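Side-chain contact in adenylate cyclase-like protein (Chlamydia trachomatis, PDB 3GQS), which is of unknown function but carries an FHA domain, the fragment crystallised here, of the kind found in cytoplasmic parts of type III secretion inner-membrane components: residues V71-G75 against R76-H80. Sequence-based numbering, arbitrary orientation.
Sequences VIVEG and RKIEH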
loop_
_atom_site.group_PDB
_atom_site.type_symbol
_atom_site.label_atom_id
_atom_site.label_comp_id
_atom_site.label_asym_id
_atom_site.label_seq_id
_atom_site.Cartn_x
_atom_site.Cartn_y
_atom_site.Cartn_z
ATOM N N VAL A 71 -7.448 6.200 2.130
ATOM C CA VAL A 71 -6.805 4.902 2.324
ATOM C C VAL A 71 -7.622 4.158 3.367
ATOM O O VAL A 71 -7.767 4.635 4.494
ATOM C CB VAL A 71 -5.348 5.048 2.775
ATOM C CG1 VAL A 71 -4.799 3.676 3.187
ATOM C CG2 VAL A 71 -4.494 5.663 1.668
ATOM N N ILE A 72 -8.203 3.033 2.954
ATOM C CA ILE A 72 -9.116 2.236 3.791
ATOM C C ILE A 72 -8.409 0.967 4.196
ATOM O O ILE A 72 -7.939 0.218 3.337
ATOM C CB ILE A 72 -10.418 1.796 3.055
ATOM C CG1 ILE A 72 -11.276 3.001 2.681
ATOM C CG2 ILE A 72 -11.259 0.823 3.931
ATOM C CD1 ILE A 72 -12.755 2.664 2.588
ATOM N N VAL A 73 -8.307 0.741 5.509
ATOM C CA VAL A 73 -7.763 -0.524 6.020
ATOM C C VAL A 73 -8.914 -1.260 6.731
ATOM O O VAL A 73 -9.592 -0.717 7.619
ATOM C CB VAL A 73 -6.487 -0.343 6.933
ATOM C CG1 VAL A 73 -5.875 -1.716 7.290
ATOM C CG2 VAL A 73 -5.435 0.504 6.233
ATOM N N GLU A 74 -9.156 -2.485 6.292
ATOM C CA GLU A 74 -10.171 -3.362 6.907
ATOM C C GLU A 74 -11.410 -2.565 7.256
ATOM O O GLU A 74 -11.850 -2.526 8.426
ATOM C CB GLU A 74 -9.602 -3.987 8.176
ATOM C CG GLU A 74 -8.377 -4.858 7.972
ATOM C CD GLU A 74 -8.698 -6.337 7.951
ATOM O OE1 GLU A 74 -9.358 -6.778 8.888
ATOM O OE2 GLU A 74 -8.291 -7.049 7.008
ATOM N N GLY A 75 -11.939 -1.869 6.263
ATOM C CA GLY A 75 -13.175 -1.096 6.467
ATOM C C GLY A 75 -13.097 0.267 7.133
ATOM O O GLY A 75 -14.131 0.895 7.316
ATOM N N ARG A 76 -11.913 0.747 7.504
ATOM C CA ARG A 76 -11.821 2.084 8.140
ATOM C C ARG A 76 -10.859 3.030 7.412
ATOM O O ARG A 76 -9.751 2.655 7.077
ATOM C CB ARG A 76 -11.484 1.977 9.635
ATOM C CG ARG A 76 -10.016 2.010 9.982
ATOM C CD ARG A 76 -9.692 1.367 11.338
ATOM N NE ARG A 76 -8.340 0.788 11.246
ATOM C CZ ARG A 76 -8.054 -0.489 10.958
ATOM N NH1 ARG A 76 -6.784 -0.867 10.874
ATOM N NH2 ARG A 76 -9.014 -1.403 10.776
ATOM N N LYS A 77 -11.343 4.243 7.162
ATOM C CA LYS A 77 -10.577 5.282 6.482
ATOM C C LYS A 77 -9.557 5.885 7.436
ATOM O O LYS A 77 -9.929 6.489 8.411
ATOM C CB LYS A 77 -11.510 6.383 5.991
ATOM C CG LYS A 77 -10.919 7.168 4.891
ATOM C CD LYS A 77 -11.920 8.224 4.489
ATOM C CE LYS A 77 -12.144 8.145 2.965
ATOM N NZ LYS A 77 -12.237 9.581 2.448
ATOM N N ILE A 78 -8.277 5.698 7.173
ATOM C CA ILE A 78 -7.264 6.164 8.134
ATOM C C ILE A 78 -7.178 7.709 8.071
ATOM O O ILE A 78 -7.252 8.310 6.981
ATOM C CB ILE A 78 -5.864 5.464 7.984
ATOM C CG1 ILE A 78 -5.104 5.966 6.760
ATOM C CG2 ILE A 78 -6.034 3.937 7.956
ATOM C CD1 ILE A 78 -3.687 5.428 6.645
ATOM N N GLU A 79 -7.038 8.312 9.253
ATOM C CA GLU A 79 -7.134 9.767 9.459
ATOM C C GLU A 79 -5.805 10.492 9.235
ATOM O O GLU A 79 -5.788 11.716 9.063
ATOM C CB GLU A 79 -7.698 10.093 10.843
ATOM N N HIS A 80 -4.691 9.775 9.249
ATOM C CA HIS A 80 -3.493 10.292 8.558
ATOM C C HIS A 80 -2.496 9.181 8.255
ATOM O O HIS A 80 -2.121 8.964 7.106
ATOM C CB HIS A 80 -2.796 11.418 9.358
HETATM O O HOH W 1 -7.663 8.133 4.094
#
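Val73 and Arg76 close a tight beta hairpin of the FHA domain through a type I' turn, with Glu74 and Gly75 at its corner. Strand 76-77 is an outermost strand of its sheet; strand 72-73 joins the hairpin to strand 90-92.

Three backbone hydrogen bonds tie the two arms. Arg76 N reaches Val73 O at 2.7 Å, and Val73 N returns a bond to Arg76 O at 2.9 Å. Further along, Ile78 N meets Val71 O at 2.9 Å, almost head-on to the carbonyl (C=O...N 176°). A water extends the ladder: it donates to Ile78 O and accepts from Val71 N.

The apolar contacts join three buried residues, Val71, Val73 and Ile78. Ile78 CG2 touches Val73 CG2 at 3.9 Å. Ile78 CG1 sits between its own backbone N and carbonyl carbon (chi1 74°), and from there Ile78 CD1 reaches Val71 CG1 at 4.0 Å. Ile62 of strand 60-64 touches both Val71 and Ile78.

The Arg76 side chain runs alongside that of Val73, pointing the same way, with a bend at chi3. Glu74 does not pair with it; Glu74 OE2 accepts from Val89 N. Val73 O lies 3.2 Å above one face of the Arg76 guanidinium, offset toward its rim; this is not a hydrogen bond. Arg76 NH1 rests 3.8 Å from Val73 CG1.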